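Local coordinates for protein quinone oxidoreductase (Coxiella burnetii, PDB 3TQH) that binds NADPH and probably uses it to reduce quinones, as a member of the medium-chain dehydrogenase/reductase superfamily, at residues V40-L45 and K315-V320; K94-A99 and A132-A137; T118-L123 and K268-E273. All coordinates share one frame; numbering follows the deposited sequence.

Contact 1. Residues V40-L45 and K315-V320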
loop_
_atom_site.group_PDB
_atom_site.type_symbol
_atom_site.label_atom_id
_atom_site.label_comp_id
_atom_site.label_asym_id
_atom_site.label_seq_id
_atom_site.Cartn_x
_atom_site.Cartn_y
_atom_site.Cartn_z
ATOM N N VAL A 40 2.779 14.606 12.862
ATOM C CA VAL A 40 2.405 13.224 12.551
ATOM C C VAL A 40 1.950 12.446 13.787
ATOM O O VAL A 40 2.646 12.394 14.793
ATOM C CB VAL A 40 3.567 12.455 11.867
ATOM C CG1 VAL A 40 3.179 10.995 11.600
ATOM C CG2 VAL A 40 3.963 13.139 10.564
ATOM N N HIS A 41 0.773 11.836 13.689
ATOM C CA HIS A 41 0.252 10.955 14.733
ATOM C C HIS A 41 0.527 9.492 14.402
ATOM O O HIS A 41 0.832 8.701 15.296
ATOM C CB HIS A 41 -1.246 11.198 14.945
ATOM C CG HIS A 41 -1.543 12.410 15.772
ATOM N ND1 HIS A 41 -2.182 12.342 16.991
ATOM C CD2 HIS A 41 -1.259 13.720 15.571
ATOM C CE1 HIS A 41 -2.296 13.559 17.496
ATOM N NE2 HIS A 41 -1.741 14.413 16.656
ATOM N N ALA A 42 0.441 9.138 13.121
ATOM C CA ALA A 42 0.674 7.764 12.685
ATOM C C ALA A 42 1.239 7.709 11.263
ATOM O O ALA A 42 0.977 8.597 10.445
ATOM C CB ALA A 42 -0.620 6.964 12.780
ATOM N N ALA A 43 2.014 6.662 10.981
ATOM C CA ALA A 43 2.608 6.447 9.658
ATOM C C ALA A 43 2.770 4.949 9.392
ATOM O O ALA A 43 3.375 4.238 10.193
ATOM C CB ALA A 43 3.955 7.139 9.568
ATOM N N SER A 44 2.233 4.468 8.274
ATOM C CA SER A 44 2.243 3.038 7.997
ATOM C C SER A 44 3.399 2.645 7.107
ATOM O O SER A 44 3.937 3.465 6.361
ATOM C CB SER A 44 0.922 2.585 7.376
ATOM O OG SER A 44 0.718 3.141 6.092
ATOM N N LEU A 45 3.770 1.375 7.205
ATOM C CA LEU A 45 4.844 0.796 6.403
ATOM C C LEU A 45 4.291 0.138 5.147
ATOM O O LEU A 45 3.230 -0.480 5.171
ATOM C CB LEU A 45 5.616 -0.248 7.216
ATOM C CG LEU A 45 6.443 0.281 8.383
ATOM C CD1 LEU A 45 5.552 0.570 9.581
ATOM C CD2 LEU A 45 7.547 -0.713 8.748
ATOM N N LYS A 315 -1.511 -4.786 7.926
ATOM C CA LYS A 315 -0.642 -3.610 7.934
ATOM C C LYS A 315 0.188 -3.509 9.200
ATOM O O LYS A 315 -0.282 -3.849 10.290
ATOM C CB LYS A 315 -1.479 -2.335 7.805
ATOM C CG LYS A 315 -2.156 -2.127 6.456
ATOM C CD LYS A 315 -1.173 -1.939 5.302
ATOM C CE LYS A 315 -0.319 -0.680 5.442
ATOM N NZ LYS A 315 0.520 -0.447 4.232
ATOM N N LEU A 316 1.430 -3.051 9.034
ATOM C CA LEU A 316 2.262 -2.614 10.145
ATOM C C LEU A 316 2.170 -1.098 10.176
ATOM O O LEU A 316 2.078 -0.456 9.122
ATOM C CB LEU A 316 3.722 -3.040 9.955
ATOM C CG LEU A 316 4.021 -4.523 9.720
ATOM C CD1 LEU A 316 5.522 -4.722 9.544
ATOM C CD2 LEU A 316 3.485 -5.385 10.857
ATOM N N VAL A 317 2.192 -0.519 11.373
ATOM C CA VAL A 317 2.072 0.930 11.503
ATOM C C VAL A 317 2.916 1.486 12.648
ATOM O O VAL A 317 3.073 0.851 13.697
ATOM C CB VAL A 317 0.587 1.351 11.673
ATOM C CG1 VAL A 317 0.019 0.816 12.979
ATOM C CG2 VAL A 317 0.440 2.868 11.594
ATOM N N PHE A 318 3.484 2.667 12.416
ATOM C CA PHE A 318 4.162 3.415 13.462
ATOM C C PHE A 318 3.149 4.309 14.165
ATOM O O PHE A 318 2.419 5.060 13.516
ATOM C CB PHE A 318 5.283 4.295 12.892
ATOM C CG PHE A 318 6.494 3.532 12.433
ATOM C CD1 PHE A 318 7.213 2.738 13.322
ATOM C CD2 PHE A 318 6.941 3.639 11.116
ATOM C CE1 PHE A 318 8.343 2.045 12.903
ATOM C CE2 PHE A 318 8.070 2.946 10.691
ATOM C CZ PHE A 318 8.772 2.148 11.582
ATOM N N LYS A 319 3.104 4.213 15.487
ATOM C CA LYS A 319 2.401 5.188 16.301
ATOM C C LYS A 319 3.430 6.234 16.706
ATOM O O LYS A 319 4.328 5.954 17.498
ATOM C CB LYS A 319 1.789 4.526 17.534
ATOM C CG LYS A 319 1.251 5.498 18.575
ATOM C CD LYS A 319 0.687 4.764 19.792
ATOM C CE LYS A 319 -0.797 5.023 19.974
ATOM N NZ LYS A 319 -1.078 6.474 20.200
ATOM N N VAL A 320 3.310 7.432 16.139
ATOM C CA VAL A 320 4.263 8.507 16.403
ATOM C C VAL A 320 3.802 9.313 17.620
ATOM O O VAL A 320 4.618 9.729 18.441
ATOM C CB VAL A 320 4.449 9.401 15.161
ATOM C CG1 VAL A 320 5.457 10.497 15.435
ATOM C CG2 VAL A 320 4.900 8.558 13.979
HETATM O O HOH W 1 2.936 -2.980 6.361
#
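A43 and F318 form the hydrogen-bonded pair at the middle of this antiparallel contact: A43 N donates to F318 O at 3.0 Å, and F318 N returns a bond to A43 O at 2.7 Å. S44 with V317 and A42 with K319 are the flanking non-hydrogen-bonded pairs. On the face bearing F318, L45 crosses the phenyl ring at about a right angle and lays CD1 over it, 3.9 Å from the ring centroid, a CH-pi contact offset toward the rim. At the far end, V320 CG2 meets V40 CG1 at 3.8 Å.

Beyond these pairs, L45 N reaches L316 O at 3.1 Å, while L45 O is gripped twice, by K315 NZ at 2.9 Å and by a water that also accepts from L316 N. Bends at chi2 and chi3 (both -64°) curl the lysine back to that oxygen.

Farther out, F318 and Y108 meet edge-to-face, helix 300-308 touches L45, and S44 OG bonds A132 O. H41 and A42 share S76 as partner on strand 74-82, a classic beta bulge in strand 36-44. The C-terminal strand thus lies between strands 36-44 and 291-295 in the mixed sheet of the GroES-like domain, characteristic of medium-chain dehydrogenases/reductases.

Contact 2. Residues K94-A99 and A132-A137; sequences KVMGIA and ASLPTA
M96, G97 and I98 on strand 94-98 of the GroES-like domain meet L134, P135 and T136, where helix 128-133 gives way to helix 135-147: the strand packs on the junction of two helices, without a hydrogen bond between the two segments.

The apolar contacts fall at two places. M96, a selenomethionine, has CG between its backbone N and carbonyl carbon (chi1 46°) and bends at chi3, which brings the terminal CE to L134 CD2 at 4.1 Å as the two chains pass at a slant; helix 272-283 touches both residues from outside. Farther along the strand, I98 and P135 run past each other in opposite directions. Between them the backbone takes part, since the proline ring leans on the strand itself, with P135 CG 3.8 Å from G97 O. G97 adopts backbone angles (phi 166°, psi -152°) that suit a residue without a side chain.

Polar atoms are served from beyond the segments. T136 OG1 bonds D74 OD1 and is weakly approached by K268 NZ, and T136 also touches NADPH, so this apolar seam borders the cofactor pocket. I98 CD1 ends the seam, 3.4 Å from P135 CB and 3.8 Å from T136 OG1.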
loop_
_atom_site.group_PDB
_atom_site.type_symbol
_atom_site.label_atom_id
_atom_site.label_comp_id
_atom_site.label_asym_id
_atom_site.label_seq_id
_atom_site.Cartn_x
_atom_site.Cartn_y
_atom_site.Cartn_z
ATOM N N LYS A 94 -7.488 17.665 11.419
ATOM C CA LYS A 94 -6.956 16.311 11.434
ATOM C C LYS A 94 -6.992 15.781 10.006
ATOM O O LYS A 94 -8.042 15.797 9.359
ATOM C CB LYS A 94 -7.771 15.423 12.375
ATOM C CG LYS A 94 -7.802 15.931 13.822
ATOM C CD LYS A 94 -8.655 15.037 14.739
ATOM C CE LYS A 94 -8.728 15.598 16.166
ATOM N NZ LYS A 94 -9.926 15.114 16.908
ATOM N N VAL A 95 -5.841 15.327 9.514
ATOM C CA VAL A 95 -5.705 14.947 8.108
ATOM C C VAL A 95 -5.007 13.609 7.905
ATOM O O VAL A 95 -4.320 13.101 8.791
ATOM C CB VAL A 95 -4.934 16.022 7.302
ATOM C CG1 VAL A 95 -5.711 17.345 7.299
ATOM C CG2 VAL A 95 -3.529 16.201 7.856
HETATM N N MSE A 96 -5.187 13.065 6.708
HETATM C CA MSE A 96 -4.625 11.777 6.326
HETATM C C MSE A 96 -4.287 11.823 4.842
HETATM O O MSE A 96 -4.992 12.455 4.056
HETATM C CB MSE A 96 -5.625 10.654 6.605
HETATM C CG MSE A 96 -7.041 10.968 6.125
HETATM SE SE MSE A 96 -8.300 9.497 6.328
HETATM C CE MSE A 96 -7.280 8.080 5.428
ATOM N N GLY A 97 -3.199 11.163 4.463
ATOM C CA GLY A 97 -2.806 11.146 3.075
ATOM C C GLY A 97 -1.406 10.646 2.823
ATOM O O GLY A 97 -0.874 9.829 3.586
ATOM N N ILE A 98 -0.832 11.148 1.730
ATOM C CA ILE A 98 0.471 10.730 1.233
ATOM C C ILE A 98 1.375 11.948 1.202
ATOM O O ILE A 98 0.951 13.020 0.777
ATOM C CB ILE A 98 0.384 10.175 -0.223
ATOM C CG1 ILE A 98 -0.685 9.087 -0.341
ATOM C CG2 ILE A 98 1.730 9.621 -0.673
ATOM C CD1 ILE A 98 -0.402 7.890 0.493
ATOM N N ALA A 99 2.621 11.785 1.625
ATOM C CA ALA A 99 3.579 12.884 1.600
ATOM C C ALA A 99 4.881 12.466 0.918
ATOM O O ALA A 99 5.391 11.368 1.138
ATOM C CB ALA A 99 3.845 13.385 3.015
ATOM N N ALA A 132 -3.684 6.275 8.818
ATOM C CA ALA A 132 -2.339 6.201 8.236
ATOM C C ALA A 132 -2.103 4.870 7.532
ATOM O O ALA A 132 -1.231 4.764 6.686
ATOM C CB ALA A 132 -1.276 6.415 9.311
ATOM N N SER A 133 -2.880 3.855 7.889
ATOM C CA SER A 133 -2.730 2.519 7.314
ATOM C C SER A 133 -3.468 2.347 5.989
ATOM O O SER A 133 -3.230 1.383 5.262
ATOM C CB SER A 133 -3.210 1.469 8.316
ATOM O OG SER A 133 -2.373 1.448 9.464
ATOM N N LEU A 134 -4.341 3.293 5.670
ATOM C CA LEU A 134 -5.274 3.151 4.555
ATOM C C LEU A 134 -4.791 3.636 3.172
ATOM O O LEU A 134 -5.017 2.940 2.187
ATOM C CB LEU A 134 -6.595 3.846 4.913
ATOM C CG LEU A 134 -7.806 3.598 4.014
ATOM C CD1 LEU A 134 -8.177 2.121 3.949
ATOM C CD2 LEU A 134 -8.979 4.429 4.499
ATOM N N PRO A 135 -4.155 4.824 3.080
ATOM C CA PRO A 135 -3.970 5.453 1.764
ATOM C C PRO A 135 -3.314 4.604 0.665
ATOM O O PRO A 135 -3.942 4.370 -0.366
ATOM C CB PRO A 135 -3.117 6.684 2.089
ATOM C CG PRO A 135 -3.509 7.031 3.460
ATOM C CD PRO A 135 -3.684 5.716 4.154
ATOM N N THR A 136 -2.084 4.135 0.871
ATOM C CA THR A 136 -1.402 3.372 -0.177
ATOM C C THR A 136 -2.113 2.044 -0.456
ATOM O O THR A 136 -2.499 1.777 -1.595
ATOM C CB THR A 136 0.096 3.120 0.140
ATOM O OG1 THR A 136 0.820 4.352 0.028
ATOM C CG2 THR A 136 0.691 2.106 -0.842
ATOM N N ALA A 137 -2.294 1.232 0.584
ATOM C CA ALA A 137 -2.888 -0.106 0.438
ATOM C C ALA A 137 -4.285 -0.045 -0.153
ATOM O O ALA A 137 -4.603 -0.781 -1.084
ATOM C CB ALA A 137 -2.924 -0.829 1.779
#

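Contact 3. Residues T118-L123 and K268-E273. With NDP (NADPH dihydro-nicotinamide-adenine-dinucleotide phosphate), chain B.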
loop_
_atom_site.group_PDB
_atom_site.type_symbol
_atom_site.label_atom_id
_atom_site.label_comp_id
_atom_site.label_asym_id
_atom_site.label_seq_id
_atom_site.Cartn_x
_atom_site.Cartn_y
_atom_site.Cartn_z
ATOM N N THR A 118 -2.716 16.111 -1.847
ATOM C CA THR A 118 -2.412 14.725 -1.457
ATOM C C THR A 118 -2.846 14.382 -0.019
ATOM O O THR A 118 -2.293 13.471 0.599
ATOM C CB THR A 118 -0.915 14.387 -1.666
ATOM O OG1 THR A 118 -0.118 15.080 -0.698
ATOM C CG2 THR A 118 -0.475 14.769 -3.088
ATOM N N ILE A 119 -3.842 15.101 0.495
ATOM C CA ILE A 119 -4.451 14.773 1.789
ATOM C C ILE A 119 -5.968 14.908 1.729
ATOM O O ILE A 119 -6.503 15.502 0.799
ATOM C CB ILE A 119 -3.928 15.682 2.940
ATOM C CG1 ILE A 119 -4.314 17.149 2.712
ATOM C CG2 ILE A 119 -2.424 15.552 3.078
ATOM C CD1 ILE A 119 -4.440 17.946 3.997
ATOM N N ILE A 120 -6.644 14.332 2.719
ATOM C CA ILE A 120 -8.052 14.637 2.985
ATOM C C ILE A 120 -8.263 14.835 4.492
ATOM O O ILE A 120 -7.380 14.528 5.293
ATOM C CB ILE A 120 -9.019 13.544 2.433
ATOM C CG1 ILE A 120 -8.798 12.195 3.122
ATOM C CG2 ILE A 120 -8.855 13.392 0.922
ATOM C CD1 ILE A 120 -9.945 11.225 2.918
ATOM N N GLN A 121 -9.426 15.361 4.866
ATOM C CA GLN A 121 -9.816 15.453 6.275
ATOM C C GLN A 121 -10.033 14.037 6.785
ATOM O O GLN A 121 -10.749 13.263 6.151
ATOM C CB GLN A 121 -11.118 16.246 6.441
ATOM C CG GLN A 121 -11.075 17.696 5.959
ATOM C CD GLN A 121 -10.172 18.578 6.810
ATOM O OE1 GLN A 121 -10.275 18.597 8.040
ATOM N NE2 GLN A 121 -9.281 19.315 6.156
ATOM N N LYS A 122 -9.401 13.684 7.903
ATOM C CA LYS A 122 -9.698 12.418 8.576
ATOM C C LYS A 122 -11.120 12.476 9.134
ATOM O O LYS A 122 -11.485 13.433 9.810
ATOM C CB LYS A 122 -8.709 12.139 9.717
ATOM C CG LYS A 122 -8.950 10.798 10.431
ATOM C CD LYS A 122 -8.104 10.614 11.697
ATOM C CE LYS A 122 -8.642 11.379 12.907
ATOM N NZ LYS A 122 -9.997 10.934 13.325
ATOM N N LEU A 123 -11.916 11.454 8.844
ATOM C CA LEU A 123 -13.238 11.321 9.454
ATOM C C LEU A 123 -13.090 11.115 10.963
ATOM O O LEU A 123 -12.125 10.501 11.414
ATOM C CB LEU A 123 -14.005 10.156 8.815
ATOM C CG LEU A 123 -14.524 10.437 7.400
ATOM C CD1 LEU A 123 -14.981 9.161 6.726
ATOM C CD2 LEU A 123 -15.659 11.466 7.443
ATOM N N LYS A 268 -0.086 3.464 -8.374
ATOM C CA LYS A 268 -1.022 4.094 -7.450
ATOM C C LYS A 268 -0.985 5.612 -7.585
ATOM O O LYS A 268 0.077 6.222 -7.492
ATOM C CB LYS A 268 -0.685 3.699 -6.006
ATOM C CG LYS A 268 -1.491 4.454 -4.932
ATOM C CD LYS A 268 -0.644 4.758 -3.704
ATOM C CE LYS A 268 0.380 5.859 -3.942
ATOM N NZ LYS A 268 1.574 5.710 -3.038
ATOM N N GLN A 269 -2.153 6.206 -7.809
ATOM C CA GLN A 269 -2.299 7.655 -7.841
ATOM C C GLN A 269 -3.139 8.114 -6.652
ATOM O O GLN A 269 -4.041 7.396 -6.211
ATOM C CB GLN A 269 -2.987 8.093 -9.137
ATOM C CG GLN A 269 -2.215 7.792 -10.408
ATOM C CD GLN A 269 -2.986 8.208 -11.650
ATOM O OE1 GLN A 269 -3.477 9.336 -11.744
ATOM N NE2 GLN A 269 -3.098 7.297 -12.612
ATOM N N PHE A 270 -2.855 9.309 -6.142
ATOM C CA PHE A 270 -3.693 9.885 -5.098
ATOM C C PHE A 270 -5.021 10.360 -5.682
ATOM O O PHE A 270 -5.041 11.145 -6.631
ATOM C CB PHE A 270 -3.006 11.040 -4.373
ATOM C CG PHE A 270 -3.687 11.413 -3.084
ATOM C CD1 PHE A 270 -3.447 10.681 -1.925
ATOM C CD2 PHE A 270 -4.605 12.453 -3.040
ATOM C CE1 PHE A 270 -4.084 10.993 -0.739
ATOM C CE2 PHE A 270 -5.250 12.782 -1.847
ATOM C CZ PHE A 270 -4.990 12.046 -0.695
ATOM N N ASN A 271 -6.122 9.871 -5.118
ATOM C CA ASN A 271 -7.455 10.303 -5.522
ATOM C C ASN A 271 -8.308 10.693 -4.317
ATOM O O ASN A 271 -8.695 9.849 -3.509
ATOM C CB ASN A 271 -8.153 9.216 -6.345
ATOM C CG ASN A 271 -9.457 9.710 -6.979
ATOM O OD1 ASN A 271 -10.444 9.971 -6.284
ATOM N ND2 ASN A 271 -9.456 9.848 -8.300
ATOM N N ILE A 272 -8.610 11.984 -4.225
ATOM C CA ILE A 272 -9.375 12.539 -3.110
ATOM C C ILE A 272 -10.730 11.841 -2.931
ATOM O O ILE A 272 -11.097 11.471 -1.816
ATOM C CB ILE A 272 -9.574 14.062 -3.292
ATOM C CG1 ILE A 272 -8.225 14.783 -3.152
ATOM C CG2 ILE A 272 -10.568 14.603 -2.277
ATOM C CD1 ILE A 272 -8.269 16.262 -3.457
ATOM N N GLU A 273 -11.450 11.644 -4.035
ATOM C CA GLU A 273 -12.789 11.048 -4.003
ATOM C C GLU A 273 -12.764 9.576 -3.564
ATOM O O GLU A 273 -13.622 9.146 -2.794
ATOM C CB GLU A 273 -13.478 11.184 -5.367
ATOM C CG GLU A 273 -13.944 12.612 -5.722
ATOM C CD GLU A 273 -12.808 13.582 -6.092
ATOM O OE1 GLU A 273 -11.692 13.127 -6.458
ATOM O OE2 GLU A 273 -13.043 14.812 -6.018
HETATM P PA NDP B . 2.673 -7.238 1.796
HETATM O O1A NDP B . 4.044 -7.330 2.333
HETATM O O2A NDP B . 1.752 -6.616 2.768
HETATM O O5B NDP B . 2.123 -8.701 1.424
HETATM C C5B NDP B . 2.413 -9.783 2.288
HETATM C C4B NDP B . 1.563 -10.987 1.912
HETATM O O4B NDP B . 2.114 -11.610 0.771
HETATM C C3B NDP B . 1.490 -12.062 2.989
HETATM O O3B NDP B . 0.206 -12.058 3.576
HETATM C C2B NDP B . 1.785 -13.373 2.268
HETATM O O2B NDP B . 0.817 -14.369 2.518
HETATM C C1B NDP B . 1.763 -12.973 0.802
HETATM N N9A NDP B . 2.692 -13.726 -0.055
HETATM C C8A NDP B . 4.063 -13.735 0.019
HETATM N N7A NDP B . 4.541 -14.528 -0.962
HETATM C C5A NDP B . 3.499 -15.023 -1.660
HETATM C C6A NDP B . 3.439 -15.881 -2.749
HETATM N N6A NDP B . 4.558 -16.356 -3.271
HETATM N N1A NDP B . 2.216 -16.236 -3.271
HETATM C C2A NDP B . 1.056 -15.725 -2.706
HETATM N N3A NDP B . 1.114 -14.864 -1.625
HETATM C C4A NDP B . 2.325 -14.523 -1.107
HETATM O O3 NDP B . 2.666 -6.449 0.392
HETATM P PN NDP B . 1.560 -5.391 -0.122
HETATM O O1N NDP B . 1.723 -4.124 0.623
HETATM O O2N NDP B . 0.221 -5.993 -0.214
HETATM O O5D NDP B . 2.106 -5.151 -1.614
HETATM C C5D NDP B . 2.306 -6.223 -2.516
HETATM C C4D NDP B . 3.196 -5.767 -3.667
HETATM O O4D NDP B . 2.576 -4.712 -4.376
HETATM C C3D NDP B . 4.538 -5.253 -3.166
HETATM O O3D NDP B . 5.571 -5.782 -3.965
HETATM C C2D NDP B . 4.434 -3.749 -3.297
HETATM O O2D NDP B . 5.689 -3.131 -3.513
HETATM C C1D NDP B . 3.460 -3.605 -4.471
HETATM N N1N NDP B . 2.689 -2.340 -4.501
HETATM C C2N NDP B . 2.676 -1.630 -5.676
HETATM C C3N NDP B . 2.030 -0.401 -5.793
HETATM C C7N NDP B . 2.025 0.363 -7.085
HETATM O O7N NDP B . 1.364 1.609 -7.130
HETATM N N7N NDP B . 2.645 -0.138 -8.151
HETATM C C4N NDP B . 1.333 0.151 -4.581
HETATM C C5N NDP B . 1.375 -0.676 -3.336
HETATM C C6N NDP B . 2.054 -1.891 -3.365
HETATM P P2B NDP B . 1.160 -15.658 3.421
HETATM O O1X NDP B . -0.132 -16.365 3.743
HETATM O O2X NDP B . 1.818 -15.230 4.710
HETATM O O3X NDP B . 2.069 -16.616 2.697
#
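At the margin of the NADPH pocket, the loop that holds the nicotinamide end of the cofactor runs on to rest against an edge of the GroES-like domain, and F270 and T118 form the centre of that meeting. The phenyl ring of F270 lies flat over the backbone of T118: T118 CA stands 3.6 Å from the ring centroid, 18° off the normal, in a CH-pi contact. The carbonyl carbon is over the same ring but displaced toward its rim, with T118 C 3.2 Å from F270 CZ. It is therefore main chain, rather than the threonine side chain, that the aromatic ring covers. F270 extends there because CG is anti to the backbone N (chi1 -165°), while T118 directs its CB away and its OG1 bonds I98 O on the adjoining strand.

A second, purely aliphatic touch follows where helix 272-283 begins. I120 and I272 run antiparallel alongside each other, and their branch methyls meet, I120 CG2 to I272 CG2 at 3.8 Å. I120 CG2 also comes within 4.4 Å of F270 CZ, linking the ring contact to the aliphatic one. N271 occupies the N-cap position of the helix, its OD1 taking a hydrogen bond from E274 N.

At the other end of the same loop, K268 N donates to the carboxamide oxygen O7N of NADPH at 2.7 Å, with an angle of 164° at the hydrogen. The K268 side chain turns away from this bond, bent at chi2 and chi3, to a cation-pi contact with F101 and a weak hydrogen bond with T136 OG1. A backbone amide gripping the nicotinamide carboxamide, on a loop braced against the other domain, fits the interdomain cofactor cleft of medium-chain dehydrogenases/reductases.

In the fold
From the N terminus, the chain first lays down strand 36-44, whose partner arrives 270 residues later; contact 1 closes this widest loop, and the other two contacts nest inside it. Contact 2 closes a short loop from strand 94-98 to the junction at 132-137. Contact 3 starts within that loop, at 118-123, and ends far beyond it at 268-273, so the two cross. Strands 94-98 and 119-121 are sheet neighbours, which sets contacts 2 and 3 with centres about 7 Å apart. Contacts 1 and 2 touch through 132-137, whereas contacts 1 and 3, about 17 Å between centres, do not touch but reach the same sheet. Together they tie the C-terminal strand into the GroES-like sheet, and that sheet to the helical junction and the cofactor-binding loop.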